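PDB 3E1T: halogenase, which probably chlorinates a precursor or intermediate of the natural product chondrochloren, using flavin-adenine dinucleotide as its cofactor. Local coordinates for residues I164-G169 with M298-D303; E48-A53 with Y106-A111. One frame throughout, in Å; residues are numbered along the deposited sequence.

Contact 1. Residues I164-G169 with M298-D303; sequences IVDASG and MALVGD. With FAD (flavin-adenine dinucleotide), chain C.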
loop_
_atom_site.group_PDB
_atom_site.type_symbol
_atom_site.label_atom_id
_atom_site.label_comp_id
_atom_site.label_asym_id
_atom_site.label_seq_id
_atom_site.Cartn_x
_atom_site.Cartn_y
_atom_site.Cartn_z
ATOM N N ILE A 164 9.669 -19.135 -5.985
ATOM C CA ILE A 164 9.149 -18.872 -4.641
ATOM C C ILE A 164 8.915 -17.362 -4.541
ATOM O O ILE A 164 9.810 -16.588 -4.872
ATOM C CB ILE A 164 10.152 -19.286 -3.523
ATOM C CG1 ILE A 164 10.762 -20.675 -3.786
ATOM C CG2 ILE A 164 9.488 -19.208 -2.126
ATOM C CD1 ILE A 164 9.786 -21.830 -3.708
ATOM N N VAL A 165 7.719 -16.952 -4.119
ATOM C CA VAL A 165 7.415 -15.522 -3.964
ATOM C C VAL A 165 6.944 -15.164 -2.552
ATOM O O VAL A 165 6.010 -15.767 -2.039
ATOM C CB VAL A 165 6.382 -15.027 -4.996
ATOM C CG1 VAL A 165 6.038 -13.549 -4.738
ATOM C CG2 VAL A 165 6.920 -15.213 -6.438
ATOM N N ASP A 166 7.615 -14.186 -1.943
ATOM C CA ASP A 166 7.224 -13.636 -0.650
ATOM C C ASP A 166 6.152 -12.571 -0.860
ATOM O O ASP A 166 6.417 -11.496 -1.414
ATOM C CB ASP A 166 8.446 -13.052 0.065
ATOM C CG ASP A 166 8.147 -12.582 1.481
ATOM O OD1 ASP A 166 7.060 -12.871 2.046
ATOM O OD2 ASP A 166 9.026 -11.917 2.048
ATOM N N ALA A 167 4.931 -12.905 -0.448
ATOM C CA ALA A 167 3.817 -11.977 -0.422
ATOM C C ALA A 167 3.327 -11.952 1.008
ATOM O O ALA A 167 2.135 -11.852 1.257
ATOM C CB ALA A 167 2.700 -12.446 -1.347
ATOM N N SER A 168 4.243 -12.074 1.956
ATOM C CA SER A 168 3.815 -12.251 3.344
ATOM C C SER A 168 3.738 -10.941 4.134
ATOM O O SER A 168 3.680 -10.947 5.369
ATOM C CB SER A 168 4.670 -13.307 4.042
ATOM O OG SER A 168 6.015 -12.900 4.153
ATOM N N GLY A 169 3.709 -9.821 3.413
ATOM C CA GLY A 169 3.375 -8.550 4.039
ATOM C C GLY A 169 4.484 -7.972 4.894
ATOM O O GLY A 169 5.625 -8.412 4.833
ATOM N N MET A 298 13.371 -16.376 -6.680
ATOM C CA MET A 298 12.562 -15.744 -5.633
ATOM C C MET A 298 12.228 -14.308 -6.004
ATOM O O MET A 298 13.005 -13.647 -6.694
ATOM C CB MET A 298 13.265 -15.801 -4.273
ATOM C CG MET A 298 12.394 -15.417 -3.064
ATOM S SD MET A 298 13.324 -15.684 -1.566
ATOM C CE MET A 298 12.343 -14.877 -0.279
ATOM N N ALA A 299 11.062 -13.844 -5.558
ATOM C CA ALA A 299 10.642 -12.448 -5.733
ATOM C C ALA A 299 9.874 -11.953 -4.509
ATOM O O ALA A 299 9.359 -12.758 -3.729
ATOM C CB ALA A 299 9.804 -12.299 -6.960
ATOM N N LEU A 300 9.799 -10.628 -4.344
ATOM C CA LEU A 300 9.012 -10.024 -3.266
ATOM C C LEU A 300 7.899 -9.199 -3.895
ATOM O O LEU A 300 8.121 -8.444 -4.855
ATOM C CB LEU A 300 9.874 -9.135 -2.350
ATOM C CG LEU A 300 11.237 -9.621 -1.842
ATOM C CD1 LEU A 300 12.089 -8.462 -1.278
ATOM C CD2 LEU A 300 11.073 -10.731 -0.802
ATOM N N VAL A 301 6.695 -9.351 -3.368
ATOM C CA VAL A 301 5.566 -8.543 -3.858
ATOM C C VAL A 301 4.871 -7.885 -2.684
ATOM O O VAL A 301 4.916 -8.398 -1.556
ATOM C CB VAL A 301 4.534 -9.358 -4.717
ATOM C CG1 VAL A 301 5.175 -9.976 -5.948
ATOM C CG2 VAL A 301 3.876 -10.402 -3.910
ATOM N N GLY A 302 4.238 -6.745 -2.947
ATOM C CA GLY A 302 3.439 -6.067 -1.946
ATOM C C GLY A 302 4.273 -5.516 -0.813
ATOM O O GLY A 302 5.401 -5.094 -1.030
ATOM N N ASP A 303 3.726 -5.556 0.404
ATOM C CA ASP A 303 4.381 -4.947 1.550
ATOM C C ASP A 303 5.694 -5.641 1.903
ATOM O O ASP A 303 6.542 -5.061 2.591
ATOM C CB ASP A 303 3.478 -4.983 2.764
ATOM C CG ASP A 303 2.439 -3.880 2.780
ATOM O OD1 ASP A 303 2.247 -3.163 1.770
ATOM O OD2 ASP A 303 1.795 -3.763 3.839
HETATM P PA FAD C . -0.794 -8.424 3.622
HETATM O O1A FAD C . -2.156 -7.837 3.358
HETATM O O2A FAD C . -0.146 -7.976 4.886
HETATM O O5B FAD C . -0.970 -10.029 3.675
HETATM C C5B FAD C . 0.144 -10.890 3.850
HETATM C C4B FAD C . -0.342 -12.258 4.339
HETATM O O4B FAD C . 0.749 -13.106 4.635
HETATM C C3B FAD C . -1.150 -12.126 5.626
HETATM O O3B FAD C . -2.402 -12.739 5.413
HETATM C C2B FAD C . -0.362 -12.890 6.670
HETATM O O2B FAD C . -1.228 -13.623 7.490
HETATM C C1B FAD C . 0.501 -13.809 5.826
HETATM N N9A FAD C . 1.795 -14.190 6.422
HETATM C C8A FAD C . 2.657 -13.437 7.179
HETATM N N7A FAD C . 3.729 -14.206 7.477
HETATM C C5A FAD C . 3.574 -15.428 6.913
HETATM C C6A FAD C . 4.350 -16.597 6.903
HETATM N N6A FAD C . 5.456 -16.710 7.649
HETATM N N1A FAD C . 3.891 -17.695 6.213
HETATM C C2A FAD C . 2.680 -17.675 5.570
HETATM N N3A FAD C . 1.921 -16.524 5.598
HETATM C C4A FAD C . 2.360 -15.423 6.248
HETATM N N1 FAD C . -3.669 0.255 1.553
HETATM C C2 FAD C . -4.738 0.594 0.771
HETATM O O2 FAD C . -4.802 0.118 -0.360
HETATM N N3 FAD C . -5.694 1.466 1.263
HETATM C C4 FAD C . -5.587 1.988 2.548
HETATM O O4 FAD C . -6.448 2.747 2.998
HETATM C C4X FAD C . -4.493 1.651 3.335
HETATM N N5 FAD C . -4.351 2.149 4.616
HETATM C C5X FAD C . -3.257 1.789 5.380
HETATM C C6 FAD C . -3.097 2.294 6.674
HETATM C C7 FAD C . -1.980 1.923 7.440
HETATM C C7M FAD C . -1.711 2.642 8.732
HETATM C C8 FAD C . -1.019 1.052 6.912
HETATM C C8M FAD C . 0.292 0.790 7.617
HETATM C C9 FAD C . -1.192 0.546 5.628
HETATM C C9A FAD C . -2.301 0.910 4.855
HETATM N N10 FAD C . -2.448 0.386 3.585
HETATM C C10 FAD C . -3.533 0.761 2.821
HETATM C "C1'" FAD C . -1.477 -0.654 3.055
HETATM C "C2'" FAD C . -2.021 -2.087 3.067
HETATM O "O2'" FAD C . -2.215 -2.467 4.414
HETATM C "C3'" FAD C . -1.027 -3.060 2.412
HETATM O "O3'" FAD C . -0.349 -2.440 1.342
HETATM C "C4'" FAD C . -1.653 -4.326 1.828
HETATM O "O4'" FAD C . -2.282 -5.057 2.856
HETATM C "C5'" FAD C . -0.558 -5.183 1.193
HETATM O "O5'" FAD C . -1.051 -6.472 0.948
HETATM P P FAD C . -0.075 -7.748 0.927
HETATM O O1P FAD C . -0.748 -8.860 0.151
HETATM O O2P FAD C . 1.235 -7.400 0.293
HETATM O O3P FAD C . 0.224 -8.078 2.450
HETATM O O HOH W 1 3.587 -8.850 0.817
#
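I164, V165 and D166 pair with M298, A299 and L300 as neighbouring parallel strands of the Rossmann-type FAD-binding sheet, with 298-300 at its edge. The ladder zigzags: A299 N donates to I164 O, D166 N to A299 O, and V301 N to D166 O, the last at 2.9 Å and nearly straight (171°). Strand 10-13 takes up V165 on its other edge, through I11 and I13. Past the last rung the two chains stay side by side but lose direct backbone bonds, and turn to the cofactor. Here the polar atoms are held by a bridging water: it accepts from G169 N and donates to V301 O and to FAD O2P, each at 2.8 Å. The same phosphate oxygen accepts from D303 N, and G302 CA lies close enough to O2P that a CB there would probably clash with it; its positive phi also suits glycine.

With CG anti to the backbone N (chi1 -174°), the D166 carboxylate lies on the side of the sheet that carries L300, whose CD2 packs on D166 CB at 3.6 Å. OD1 closes an Asx turn, met from above the carboxylate plane by S168 N; OD2 is satisfied by T172 OG1. On the other side V165 CG1 meets V301 CG1, the two valines crossing at about a right angle and both touching V326 of helix 315-333. Separately, A167 CB presses tightly on V301 CG2 at 3.5 Å. At the far end, D303 OD1 accepts the ribityl hydroxyl O3' of FAD at 2.7 Å.

Contact 2. Residues E48-A53 with Y106-A111; sequences ESLLPA and YQVERA. With FAD (flavin-adenine dinucleotide), chain C.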
loop_
_atom_site.group_PDB
_atom_site.type_symbol
_atom_site.label_atom_id
_atom_site.label_comp_id
_atom_site.label_asym_id
_atom_site.label_seq_id
_atom_site.Cartn_x
_atom_site.Cartn_y
_atom_site.Cartn_z
ATOM N N GLU A 48 -8.003 -0.474 3.791
ATOM C CA GLU A 48 -9.422 -0.610 3.447
ATOM C C GLU A 48 -9.880 0.207 2.237
ATOM O O GLU A 48 -10.804 -0.189 1.522
ATOM C CB GLU A 48 -10.247 -0.251 4.683
ATOM C CG GLU A 48 -10.030 -1.243 5.841
ATOM C CD GLU A 48 -10.058 -0.608 7.212
ATOM O OE1 GLU A 48 -10.341 -1.330 8.192
ATOM O OE2 GLU A 48 -9.775 0.602 7.335
ATOM N N SER A 49 -9.215 1.321 1.980
ATOM C CA SER A 49 -9.603 2.206 0.888
ATOM C C SER A 49 -8.886 1.844 -0.413
ATOM O O SER A 49 -7.653 1.866 -0.490
ATOM C CB SER A 49 -9.346 3.669 1.279
ATOM O OG SER A 49 -10.139 4.554 0.499
ATOM N N LEU A 50 -9.668 1.533 -1.443
ATOM C CA LEU A 50 -9.129 1.007 -2.690
ATOM C C LEU A 50 -9.141 2.015 -3.842
ATOM O O LEU A 50 -9.767 3.069 -3.755
ATOM C CB LEU A 50 -9.874 -0.276 -3.099
ATOM C CG LEU A 50 -9.957 -1.470 -2.131
ATOM C CD1 LEU A 50 -10.621 -2.629 -2.845
ATOM C CD2 LEU A 50 -8.562 -1.882 -1.610
ATOM N N LEU A 51 -8.435 1.658 -4.915
ATOM C CA LEU A 51 -8.299 2.465 -6.119
ATOM C C LEU A 51 -8.986 1.772 -7.301
ATOM O O LEU A 51 -9.162 0.543 -7.286
ATOM C CB LEU A 51 -6.809 2.711 -6.444
ATOM C CG LEU A 51 -5.923 3.376 -5.372
ATOM C CD1 LEU A 51 -4.553 3.734 -5.920
ATOM C CD2 LEU A 51 -6.593 4.605 -4.734
ATOM N N PRO A 52 -9.382 2.554 -8.320
ATOM C CA PRO A 52 -10.002 2.057 -9.547
ATOM C C PRO A 52 -9.144 1.070 -10.353
ATOM O O PRO A 52 -9.695 0.177 -11.000
ATOM C CB PRO A 52 -10.235 3.347 -10.358
ATOM C CG PRO A 52 -10.365 4.401 -9.314
ATOM C CD PRO A 52 -9.308 4.029 -8.330
ATOM N N ALA A 53 -7.822 1.230 -10.322
ATOM C CA ALA A 53 -6.930 0.328 -11.064
ATOM C C ALA A 53 -7.044 -1.114 -10.559
ATOM O O ALA A 53 -6.929 -2.058 -11.338
ATOM C CB ALA A 53 -5.487 0.813 -11.003
ATOM N N TYR A 106 -13.993 0.864 -4.066
ATOM C CA TYR A 106 -14.745 0.481 -2.882
ATOM C C TYR A 106 -13.982 0.760 -1.601
ATOM O O TYR A 106 -12.752 0.886 -1.618
ATOM C CB TYR A 106 -15.117 -0.998 -2.946
ATOM C CG TYR A 106 -16.027 -1.403 -4.097
ATOM C CD1 TYR A 106 -17.372 -1.006 -4.135
ATOM C CD2 TYR A 106 -15.552 -2.218 -5.126
ATOM C CE1 TYR A 106 -18.218 -1.401 -5.189
ATOM C CE2 TYR A 106 -16.380 -2.620 -6.177
ATOM C CZ TYR A 106 -17.711 -2.206 -6.203
ATOM O OH TYR A 106 -18.524 -2.608 -7.243
ATOM N N GLN A 107 -14.724 0.862 -0.500
ATOM C CA GLN A 107 -14.172 0.868 0.842
ATOM C C GLN A 107 -14.467 -0.508 1.420
ATOM O O GLN A 107 -15.634 -0.864 1.621
ATOM C CB GLN A 107 -14.841 1.932 1.721
ATOM C CG GLN A 107 -14.966 3.319 1.114
ATOM C CD GLN A 107 -13.667 4.110 1.140
ATOM O OE1 GLN A 107 -12.575 3.536 1.151
ATOM N NE2 GLN A 107 -13.782 5.442 1.133
ATOM N N VAL A 108 -13.421 -1.290 1.672
ATOM C CA VAL A 108 -13.622 -2.703 1.972
ATOM C C VAL A 108 -13.210 -3.107 3.368
ATOM O O VAL A 108 -12.202 -2.635 3.898
ATOM C CB VAL A 108 -12.914 -3.620 0.941
ATOM C CG1 VAL A 108 -13.279 -3.214 -0.480
ATOM C CG2 VAL A 108 -11.381 -3.620 1.130
ATOM N N GLU A 109 -14.008 -3.988 3.961
ATOM C CA GLU A 109 -13.585 -4.730 5.128
ATOM C C GLU A 109 -12.576 -5.739 4.606
ATOM O O GLU A 109 -12.899 -6.590 3.778
ATOM C CB GLU A 109 -14.771 -5.426 5.785
ATOM C CG GLU A 109 -15.559 -4.518 6.712
ATOM C CD GLU A 109 -16.916 -5.081 7.071
ATOM O OE1 GLU A 109 -17.874 -4.850 6.295
ATOM O OE2 GLU A 109 -17.015 -5.739 8.134
ATOM N N ARG A 110 -11.335 -5.610 5.056
ATOM C CA ARG A 110 -10.255 -6.420 4.508
ATOM C C ARG A 110 -10.439 -7.911 4.787
ATOM O O ARG A 110 -10.133 -8.745 3.936
ATOM C CB ARG A 110 -8.918 -5.941 5.043
ATOM C CG ARG A 110 -7.798 -6.209 4.118
ATOM C CD ARG A 110 -7.906 -5.381 2.852
ATOM N NE ARG A 110 -6.596 -5.179 2.241
ATOM C CZ ARG A 110 -5.470 -5.803 2.585
ATOM N NH1 ARG A 110 -5.439 -6.733 3.527
ATOM N NH2 ARG A 110 -4.357 -5.511 1.943
ATOM N N ALA A 111 -10.946 -8.227 5.978
ATOM C CA ALA A 111 -11.313 -9.598 6.336
ATOM C C ALA A 111 -12.129 -10.251 5.223
ATOM O O ALA A 111 -11.741 -11.310 4.710
ATOM C CB ALA A 111 -12.078 -9.622 7.668
HETATM P PA FAD C . -0.794 -8.424 3.622
HETATM O O1A FAD C . -2.156 -7.837 3.358
HETATM O O2A FAD C . -0.146 -7.976 4.886
HETATM O O5B FAD C . -0.970 -10.029 3.675
HETATM C C5B FAD C . 0.144 -10.890 3.850
HETATM C C4B FAD C . -0.342 -12.258 4.339
HETATM O O4B FAD C . 0.749 -13.106 4.635
HETATM C C3B FAD C . -1.150 -12.126 5.626
HETATM O O3B FAD C . -2.402 -12.739 5.413
HETATM C C2B FAD C . -0.362 -12.890 6.670
HETATM O O2B FAD C . -1.228 -13.623 7.490
HETATM C C1B FAD C . 0.501 -13.809 5.826
HETATM N N9A FAD C . 1.795 -14.190 6.422
HETATM C C8A FAD C . 2.657 -13.437 7.179
HETATM N N7A FAD C . 3.729 -14.206 7.477
HETATM C C5A FAD C . 3.574 -15.428 6.913
HETATM C C6A FAD C . 4.350 -16.597 6.903
HETATM N N6A FAD C . 5.456 -16.710 7.649
HETATM N N1A FAD C . 3.891 -17.695 6.213
HETATM C C2A FAD C . 2.680 -17.675 5.570
HETATM N N3A FAD C . 1.921 -16.524 5.598
HETATM C C4A FAD C . 2.360 -15.423 6.248
HETATM N N1 FAD C . -3.669 0.255 1.553
HETATM C C2 FAD C . -4.738 0.594 0.771
HETATM O O2 FAD C . -4.802 0.118 -0.360
HETATM N N3 FAD C . -5.694 1.466 1.263
HETATM C C4 FAD C . -5.587 1.988 2.548
HETATM O O4 FAD C . -6.448 2.747 2.998
HETATM C C4X FAD C . -4.493 1.651 3.335
HETATM N N5 FAD C . -4.351 2.149 4.616
HETATM C C5X FAD C . -3.257 1.789 5.380
HETATM C C6 FAD C . -3.097 2.294 6.674
HETATM C C7 FAD C . -1.980 1.923 7.440
HETATM C C7M FAD C . -1.711 2.642 8.732
HETATM C C8 FAD C . -1.019 1.052 6.912
HETATM C C8M FAD C . 0.292 0.790 7.617
HETATM C C9 FAD C . -1.192 0.546 5.628
HETATM C C9A FAD C . -2.301 0.910 4.855
HETATM N N10 FAD C . -2.448 0.386 3.585
HETATM C C10 FAD C . -3.533 0.761 2.821
HETATM C "C1'" FAD C . -1.477 -0.654 3.055
HETATM C "C2'" FAD C . -2.021 -2.087 3.067
HETATM O "O2'" FAD C . -2.215 -2.467 4.414
HETATM C "C3'" FAD C . -1.027 -3.060 2.412
HETATM O "O3'" FAD C . -0.349 -2.440 1.342
HETATM C "C4'" FAD C . -1.653 -4.326 1.828
HETATM O "O4'" FAD C . -2.282 -5.057 2.856
HETATM C "C5'" FAD C . -0.558 -5.183 1.193
HETATM O "O5'" FAD C . -1.051 -6.472 0.948
HETATM P P FAD C . -0.075 -7.748 0.927
HETATM O O1P FAD C . -0.748 -8.860 0.151
HETATM O O2P FAD C . 1.235 -7.400 0.293
HETATM O O3P FAD C . 0.224 -8.078 2.450
HETATM O O HOH W 2 -10.305 -4.193 7.364
#
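S49 OG donates to Q107 OE1 at 2.7 Å, in the amide plane and on a lone pair; the Q107 chain bends at chi2 (-78°), bringing OE1 back to the serine. Two backbone bonds flank this pair: V108 N reaches E48 O almost straight (177°) at 2.8 Å, and L50 N meets Y106 O at 3.2 Å. S49 offers its backbone to the flavin: FAD N3 donates to S49 O at 2.7 Å, while S49 N gives a longer bond to FAD O4. Q107 NE2 is taken by G208 O, and K76 NZ also bonds S49 OG. An alanine in place of Q107 would probably leave the S49 hydroxyl without this acceptor, though still bonded to K76, and G208 O without this donor.

A water links E48 OE1 to R110 N; OE1 is also bonded to Y195 OH, and OE2 to S231 OG. R110 brings its guanidinium edge to FAD O1A, weakly bonded in its plane to NH1, which also pairs with D114. L50 CD1 lies across V108 CG1 at 3.6 Å. F113 of helix 110-123 covers both residues, V316 of helix 315-333 backs L50, and I223 of strand 218-224 touches E48, S49 and Q107.

In the fold
Contact 2 closes along the chain before contact 1 opens, and their centres lie 20 Å apart with nearest atoms about 7 Å from each other, so they meet through FAD and not directly. Contact 1 belongs to the parallel five-stranded sheet, at its 163-166 and 298-300 strands, and serves the pyrophosphate and ribityl part of the cofactor. Contact 2 joins the lead-ins to helices 52-61 and 110-123 at strand 105-106 of the large mixed sheet, and holds the pyrimidine end of the flavin. Helix 315-333 packs against both. The extended cofactor thus spans two regions of the fold, the Rossmann-type sheet and the border of the mixed sheet.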